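Local coordinates for protein HTH-type transcriptional regulator mcbR (Escherichia coli UMEA 3718-1, PDB 4P9F) that represses transcription of the mcbA gene by binding its promoter region, preventing colanic acid overproduction and mucoidy, and is important for biofilm formation, at residues L6-Q9 with V10-L14; K15-S19 with I20-K24; C146-I149 with E150-V154. One frame throughout, in Å; residues are numbered along the deposited sequence.

Contact 1: L6-Q9 with V10-L14; sequences LTLQ and VENDL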
loop_
_atom_site.group_PDB
_atom_site.type_symbol
_atom_site.label_atom_id
_atom_site.label_comp_id
_atom_site.label_asym_id
_atom_site.label_seq_id
_atom_site.Cartn_x
_atom_site.Cartn_y
_atom_site.Cartn_z
ATOM N N LEU A 6 -22.305 5.667 6.404
ATOM C CA LEU A 6 -22.655 4.305 6.801
ATOM C C LEU A 6 -21.713 3.343 6.083
ATOM O O LEU A 6 -21.262 2.330 6.624
ATOM C CB LEU A 6 -24.126 4.007 6.452
ATOM C CG LEU A 6 -25.143 4.693 7.367
ATOM C CD1 LEU A 6 -26.592 4.202 7.088
ATOM C CD2 LEU A 6 -24.748 4.589 8.853
ATOM N N THR A 7 -21.454 3.634 4.822
ATOM C CA THR A 7 -20.557 2.779 4.060
ATOM C C THR A 7 -19.144 2.736 4.668
ATOM O O THR A 7 -18.563 1.672 4.810
ATOM C CB THR A 7 -20.450 3.279 2.623
ATOM O OG1 THR A 7 -21.766 3.413 2.087
ATOM C CG2 THR A 7 -19.586 2.308 1.748
ATOM N N LEU A 8 -18.629 3.896 5.069
ATOM C CA LEU A 8 -17.283 3.963 5.654
ATOM C C LEU A 8 -17.242 3.216 6.982
ATOM O O LEU A 8 -16.259 2.551 7.291
ATOM C CB LEU A 8 -16.846 5.418 5.875
ATOM C CG LEU A 8 -15.467 5.642 6.542
ATOM C CD1 LEU A 8 -14.360 4.943 5.723
ATOM C CD2 LEU A 8 -15.181 7.148 6.684
ATOM N N GLN A 9 -18.336 3.303 7.743
ATOM C CA GLN A 9 -18.391 2.687 9.056
ATOM C C GLN A 9 -18.351 1.170 8.931
ATOM O O GLN A 9 -17.616 0.484 9.647
ATOM C CB GLN A 9 -19.668 3.122 9.785
ATOM C CG GLN A 9 -19.705 2.701 11.212
ATOM C CD GLN A 9 -18.520 3.258 11.973
ATOM O OE1 GLN A 9 -17.717 2.508 12.534
ATOM N NE2 GLN A 9 -18.392 4.584 11.972
ATOM N N VAL A 10 -19.122 0.638 8.000
ATOM C CA VAL A 10 -19.061 -0.803 7.749
ATOM C C VAL A 10 -17.676 -1.215 7.227
ATOM O O VAL A 10 -17.129 -2.226 7.627
ATOM C CB VAL A 10 -20.141 -1.252 6.730
ATOM C CG1 VAL A 10 -20.010 -2.750 6.448
ATOM C CG2 VAL A 10 -21.567 -0.912 7.256
ATOM N N GLU A 11 -17.120 -0.417 6.315
ATOM C CA GLU A 11 -15.822 -0.734 5.755
ATOM C C GLU A 11 -14.712 -0.784 6.819
ATOM O O GLU A 11 -13.908 -1.719 6.848
ATOM C CB GLU A 11 -15.423 0.292 4.704
ATOM C CG GLU A 11 -14.111 -0.100 4.037
ATOM C CD GLU A 11 -13.566 0.978 3.136
ATOM O OE1 GLU A 11 -14.105 2.114 3.161
ATOM O OE2 GLU A 11 -12.611 0.670 2.389
ATOM N N ASN A 12 -14.672 0.231 7.680
ATOM C CA ASN A 12 -13.682 0.268 8.759
ATOM C C ASN A 12 -13.864 -0.871 9.739
ATOM O O ASN A 12 -12.881 -1.449 10.211
ATOM C CB ASN A 12 -13.730 1.609 9.486
ATOM C CG ASN A 12 -13.139 2.724 8.656
ATOM O OD1 ASN A 12 -12.312 2.481 7.765
ATOM N ND2 ASN A 12 -13.529 3.950 8.952
ATOM N N ASP A 13 -15.114 -1.214 10.042
ATOM C CA ASP A 13 -15.349 -2.344 10.943
ATOM C C ASP A 13 -14.896 -3.677 10.322
ATOM O O ASP A 13 -14.299 -4.520 10.995
ATOM C CB ASP A 13 -16.815 -2.392 11.360
ATOM C CG ASP A 13 -17.172 -1.247 12.328
ATOM O OD1 ASP A 13 -16.237 -0.674 12.937
ATOM O OD2 ASP A 13 -18.373 -0.919 12.477
ATOM N N LEU A 14 -15.167 -3.867 9.038
ATOM C CA LEU A 14 -14.676 -5.055 8.350
ATOM C C LEU A 14 -13.136 -5.058 8.269
ATOM O O LEU A 14 -12.512 -6.104 8.403
ATOM C CB LEU A 14 -15.255 -5.153 6.942
ATOM C CG LEU A 14 -16.738 -5.522 6.850
ATOM C CD1 LEU A 14 -17.254 -5.305 5.441
ATOM C CD2 LEU A 14 -16.956 -6.964 7.318
#
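Residues 6-9 and 10-14 form the opening turns of helix 6-19, joined by the i to i+4 bonds of a regular alpha-helix. Of the four between them, Asn12 N to Leu8 O is the shortest at 2.8 Å, while Val10 N to Leu6 O measures 3.1 Å. The side chains show how partners four residues apart meet on a helix surface. Leu8 has CG anti to the backbone N (chi1 178°), which carries its branch alongside the next turn, and CD1 comes 3.5 Å from Asn12 ND2: a methyl against an amide, without a bond. Gln9 and Asp13 cross with their amide and carboxylate planes 50° apart; the two oxygens, Gln9 OE1 and Asp13 OD2, both acceptors, stand 3.5 Å apart. Elsewhere the polar groups turn to the rest of the domain, Glu11 OE1 forming a salt bridge with Arg51 and Thr7 OG1 a hydrogen bond with Glu47. Val10 CG2, beside the backbone N, lies back against the preceding turn, 3.3 Å from Leu6 O. In this first helix of a GntR-type winged helix-turn-helix domain, Val10 rests on Leu38 and Ala48, and Leu14 on Leu34 and Leu52, of helices 31-38 and 42-54.

Contact 2: K15-S19 with I20-K24; sequences KHQLS and IGALK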
loop_
_atom_site.group_PDB
_atom_site.type_symbol
_atom_site.label_atom_id
_atom_site.label_comp_id
_atom_site.label_asym_id
_atom_site.label_seq_id
_atom_site.Cartn_x
_atom_site.Cartn_y
_atom_site.Cartn_z
ATOM N N LYS A 15 -12.524 -3.904 8.015
ATOM C CA LYS A 15 -11.051 -3.824 8.031
ATOM C C LYS A 15 -10.513 -4.240 9.396
ATOM O O LYS A 15 -9.538 -4.992 9.500
ATOM C CB LYS A 15 -10.581 -2.418 7.689
ATOM C CG LYS A 15 -10.714 -2.040 6.204
ATOM C CD LYS A 15 -10.189 -0.598 5.964
ATOM C CE LYS A 15 -10.206 -0.215 4.470
ATOM N NZ LYS A 15 -9.694 1.193 4.203
ATOM N N HIS A 16 -11.178 -3.760 10.444
ATOM C CA HIS A 16 -10.778 -4.071 11.810
ATOM C C HIS A 16 -10.906 -5.570 12.085
ATOM O O HIS A 16 -9.965 -6.195 12.565
ATOM C CB HIS A 16 -11.612 -3.252 12.810
ATOM C CG HIS A 16 -11.184 -3.430 14.236
ATOM N ND1 HIS A 16 -11.775 -4.342 15.080
ATOM C CD2 HIS A 16 -10.162 -2.880 14.938
ATOM C CE1 HIS A 16 -11.175 -4.309 16.260
ATOM N NE2 HIS A 16 -10.191 -3.433 16.197
ATOM N N GLN A 17 -12.054 -6.147 11.730
ATOM C CA GLN A 17 -12.302 -7.579 11.893
ATOM C C GLN A 17 -11.268 -8.423 11.139
ATOM O O GLN A 17 -10.730 -9.379 11.683
ATOM C CB GLN A 17 -13.700 -7.942 11.367
ATOM C CG GLN A 17 -14.842 -7.324 12.141
ATOM C CD GLN A 17 -14.862 -7.776 13.582
ATOM O OE1 GLN A 17 -14.782 -6.961 14.501
ATOM N NE2 GLN A 17 -14.984 -9.079 13.790
ATOM N N LEU A 18 -10.977 -8.036 9.896
ATOM C CA LEU A 18 -9.968 -8.734 9.091
ATOM C C LEU A 18 -8.606 -8.629 9.759
ATOM O O LEU A 18 -7.951 -9.640 9.966
ATOM C CB LEU A 18 -9.918 -8.178 7.664
ATOM C CG LEU A 18 -11.073 -8.586 6.739
ATOM C CD1 LEU A 18 -11.083 -7.708 5.494
ATOM C CD2 LEU A 18 -10.978 -10.078 6.331
ATOM N N SER A 19 -8.232 -7.416 10.164
ATOM C CA SER A 19 -6.928 -7.117 10.752
ATOM C C SER A 19 -6.607 -7.874 12.043
ATOM O O SER A 19 -5.445 -8.250 12.271
ATOM C CB SER A 19 -6.816 -5.621 11.056
ATOM O OG SER A 19 -6.863 -4.876 9.859
ATOM N N ILE A 20 -7.615 -8.094 12.881
ATOM C CA ILE A 20 -7.384 -8.764 14.166
ATOM C C ILE A 20 -7.572 -10.282 14.086
ATOM O O ILE A 20 -7.543 -10.973 15.105
ATOM C CB ILE A 20 -8.308 -8.225 15.267
ATOM C CG1 ILE A 20 -9.767 -8.577 14.948
ATOM C CG2 ILE A 20 -8.097 -6.723 15.461
ATOM C CD1 ILE A 20 -10.752 -8.194 16.050
ATOM N N GLY A 21 -7.753 -10.791 12.870
ATOM C CA GLY A 21 -7.907 -12.223 12.643
ATOM C C GLY A 21 -9.256 -12.816 13.025
ATOM O O GLY A 21 -9.391 -14.034 13.192
ATOM N N ALA A 22 -10.276 -11.967 13.116
ATOM C CA ALA A 22 -11.613 -12.410 13.494
ATOM C C ALA A 22 -12.313 -13.174 12.366
ATOM O O ALA A 22 -13.236 -13.948 12.609
ATOM C CB ALA A 22 -12.472 -11.201 13.926
ATOM N N LEU A 23 -11.853 -12.996 11.133
ATOM C CA LEU A 23 -12.490 -13.689 10.015
ATOM C C LEU A 23 -11.570 -14.785 9.501
ATOM O O LEU A 23 -10.386 -14.555 9.238
ATOM C CB LEU A 23 -12.827 -12.709 8.887
ATOM C CG LEU A 23 -13.737 -11.554 9.330
ATOM C CD1 LEU A 23 -14.043 -10.637 8.172
ATOM C CD2 LEU A 23 -15.006 -12.079 9.951
ATOM N N LYS A 24 -12.125 -15.981 9.350
ATOM C CA LYS A 24 -11.346 -17.143 8.943
ATOM C C LYS A 24 -11.050 -17.108 7.443
ATOM O O LYS A 24 -11.932 -16.793 6.654
ATOM C CB LYS A 24 -12.109 -18.425 9.303
ATOM C CG LYS A 24 -11.336 -19.708 9.050
ATOM C CD LYS A 24 -12.096 -20.893 9.617
ATOM C CE LYS A 24 -11.305 -22.181 9.480
ATOM N NZ LYS A 24 -12.040 -23.320 10.104
HETATM O O HOH W 1 -9.482 -12.032 9.822
#
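Helix 6-19 ends across residues 15-19 and 20-24 in a Schellman motif, with Ala22 N bonded to Gln17 O (3.0 Å), Gly21 N to Leu18 O (3.1 Å), and Gly21 at positive phi (75°) as the C-prime residue. On one side Ile20 lies across His16: its CG2 makes a CH-pi contact over one face of the imidazole, 4.1 Å from the ring centroid and displaced toward the rim, while Ile20 CD1 approaches His16 CE1. The ring's rotation is further fixed by His16 NE2, hydrogen-bonded to Asn127. Elsewhere Leu23 folds back, and its CD1 meets Leu18 CD2 at 3.6 Å, an apolar contact from the last helical turn to the loop. At the same end a water accepts from Leu23 N and can donate to Leu18 O, 2.8 Å away, though other acceptors compete for its protons. Within the last helical turn, Ser19 OG sits beside its backbone N (chi1 -64°) and binds Lys15 O at 2.7 Å, on the face opposite to that used by Ser19 N. Around the turn, Ile20 rests on Glu123 and Ile126 of helix 122-138, Leu18 and Ser19 touch Val154 of helix 143-156, and the chain leads on to strand 28-30.

Contact 3: C146-I149 with E150-V154; sequences CEMI and EQLWV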
loop_
_atom_site.group_PDB
_atom_site.type_symbol
_atom_site.label_atom_id
_atom_site.label_comp_id
_atom_site.label_asym_id
_atom_site.label_seq_id
_atom_site.Cartn_x
_atom_site.Cartn_y
_atom_site.Cartn_z
ATOM N N CYS A 146 1.190 5.386 6.692
ATOM C CA CYS A 146 0.381 4.712 7.712
ATOM C C CYS A 146 -0.808 3.932 7.146
ATOM O O CYS A 146 -1.053 2.806 7.568
ATOM C CB CYS A 146 -0.136 5.746 8.729
ATOM S SG CYS A 146 1.227 6.507 9.694
ATOM N N GLU A 147 -1.533 4.526 6.197
ATOM C CA GLU A 147 -2.659 3.840 5.557
ATOM C C GLU A 147 -2.183 2.579 4.858
ATOM O O GLU A 147 -2.839 1.546 4.899
ATOM C CB GLU A 147 -3.393 4.750 4.553
ATOM C CG GLU A 147 -4.838 4.264 4.181
ATOM C CD GLU A 147 -4.909 3.118 3.133
ATOM O OE1 GLU A 147 -3.965 2.949 2.325
ATOM O OE2 GLU A 147 -5.933 2.386 3.108
HETATM N N MSE A 148 -1.036 2.663 4.201
HETATM C CA MSE A 148 -0.510 1.490 3.506
HETATM C C MSE A 148 -0.161 0.375 4.502
HETATM O O MSE A 148 -0.395 -0.811 4.243
HETATM C CB MSE A 148 0.724 1.852 2.675
HETATM C CG MSE A 148 1.252 0.655 1.890
HETATM SE SE MSE A 148 2.399 1.146 0.396
HETATM C CE MSE A 148 1.101 2.238 -0.554
ATOM N N ILE A 149 0.394 0.763 5.640
ATOM C CA ILE A 149 0.699 -0.203 6.697
ATOM C C ILE A 149 -0.610 -0.861 7.177
ATOM O O ILE A 149 -0.689 -2.079 7.290
ATOM C CB ILE A 149 1.463 0.465 7.874
ATOM C CG1 ILE A 149 2.883 0.875 7.424
ATOM C CG2 ILE A 149 1.533 -0.478 9.100
ATOM C CD1 ILE A 149 3.656 1.724 8.471
ATOM N N GLU A 150 -1.648 -0.062 7.396
ATOM C CA GLU A 150 -2.951 -0.618 7.790
ATOM C C GLU A 150 -3.501 -1.556 6.725
ATOM O O GLU A 150 -4.085 -2.606 7.030
ATOM C CB GLU A 150 -3.948 0.510 8.032
ATOM C CG GLU A 150 -3.656 1.321 9.264
ATOM C CD GLU A 150 -4.821 2.197 9.646
ATOM O OE1 GLU A 150 -4.855 3.334 9.151
ATOM O OE2 GLU A 150 -5.713 1.749 10.401
ATOM N N GLN A 151 -3.298 -1.183 5.465
ATOM C CA GLN A 151 -3.749 -2.004 4.340
ATOM C C GLN A 151 -3.084 -3.396 4.387
ATOM O O GLN A 151 -3.730 -4.431 4.203
ATOM C CB GLN A 151 -3.416 -1.286 3.041
ATOM C CG GLN A 151 -4.358 -1.517 1.909
ATOM C CD GLN A 151 -3.868 -0.873 0.624
ATOM O OE1 GLN A 151 -3.796 -1.521 -0.407
ATOM N NE2 GLN A 151 -3.519 0.404 0.694
ATOM N N LEU A 152 -1.787 -3.417 4.664
ATOM C CA LEU A 152 -1.052 -4.682 4.711
ATOM C C LEU A 152 -1.477 -5.532 5.919
ATOM O O LEU A 152 -1.522 -6.755 5.837
ATOM C CB LEU A 152 0.447 -4.402 4.713
ATOM C CG LEU A 152 0.955 -3.847 3.366
ATOM C CD1 LEU A 152 2.368 -3.242 3.486
ATOM C CD2 LEU A 152 0.950 -4.955 2.289
ATOM N N TRP A 153 -1.828 -4.884 7.027
ATOM C CA TRP A 153 -2.360 -5.604 8.183
ATOM C C TRP A 153 -3.692 -6.277 7.861
ATOM O O TRP A 153 -3.997 -7.359 8.373
ATOM C CB TRP A 153 -2.553 -4.644 9.352
ATOM C CG TRP A 153 -1.275 -4.219 10.021
ATOM C CD1 TRP A 153 -0.021 -4.731 9.823
ATOM C CD2 TRP A 153 -1.125 -3.135 10.952
ATOM N NE1 TRP A 153 0.895 -4.056 10.607
ATOM C CE2 TRP A 153 0.241 -3.068 11.307
ATOM C CE3 TRP A 153 -2.024 -2.211 11.530
ATOM C CZ2 TRP A 153 0.735 -2.124 12.215
ATOM C CZ3 TRP A 153 -1.532 -1.271 12.434
ATOM C CH2 TRP A 153 -0.166 -1.241 12.771
ATOM N N VAL A 154 -4.506 -5.598 7.057
ATOM C CA VAL A 154 -5.773 -6.160 6.590
ATOM C C VAL A 154 -5.513 -7.396 5.727
ATOM O O VAL A 154 -6.195 -8.397 5.868
ATOM C CB VAL A 154 -6.599 -5.136 5.782
ATOM C CG1 VAL A 154 -7.812 -5.817 5.123
ATOM C CG2 VAL A 154 -7.077 -3.972 6.687
#
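One face of the Trp153 indole is occupied by Ile149, whose CG2 methyl sits 3.5 Å above the ring plane and toward its rim, in a CH-pi contact with the six-membered ring. Trp153 CZ2 and CE2 are both 3.6 Å from Ile149 CG2. Ile149 O also lies over the ring, 3.5 Å from Trp153 CG. At the edge, Trp153 NE1 is hydrogen-bonded to Glu87 of helix 73-95, which pins the indole's rotation. Ile149 and Trp153 belong to helix 143-156 of the all-helical FCD domain, which in FadR-like GntR regulators typically binds the effector and dimerises (the dimer contact is seen here), and exemplify an i to i+4 CH-pi contact on one side of a helix. They lie side by side and point the same way: with CG2 anti to the backbone N, the isoleucine methyl is carried toward the following turn, where the indole stands. Beneath them run regular backbone bonds, among them Trp153 N to Ile149 O at 3.0 Å.

A second flat pair lies elsewhere on the helix, where the Glu147 carboxylate and the Gln151 amide cross with their planes 44° apart. The bend at chi2 (-79°) turns the Glu147 carboxylate onward, toward the next turn and the Gln151 amide. Gln151 is at the dimer interface: its OE1 accepts a hydrogen bond from NE2 of Gln151 in the second subunit, so the intrahelical bond helps orient an amide that also joins the two chains. Selenomethionine Met148 and Leu152 pack on Leu86 of helix 73-95, and Met148 also meets Leu152 of the second subunit. The glutamate-glutamine bond itself runs from Gln151 NE2 to Glu147 OE1, 3.1 Å long and bent to 140° at the hydrogen; it uses the syn lone pair of OE1 and lies close to the amide plane.

How the contacts relate
Contacts 1 and 2 follow one another along helix 6-19, their centres about 13 Å apart: the first faces the DNA-binding helices, including the helix-turn-helix motif of residues 31-50, and the second ends the helix against the FCD domain. Contact 3 lies in that domain and meets contact 2 directly, with Val154 CG2 3.3 Å from Ser19 OG and Val154 CG1 3.8 Å from Leu18 CD1. Contacts 1 and 3 do not touch, their nearest atoms being about 6 Å apart. Helix 6-19 thus packs against helices of both domains, and helix 143-156, which also touches the second subunit, adjoins its end; such contacts could couple the domains, but this is an inference.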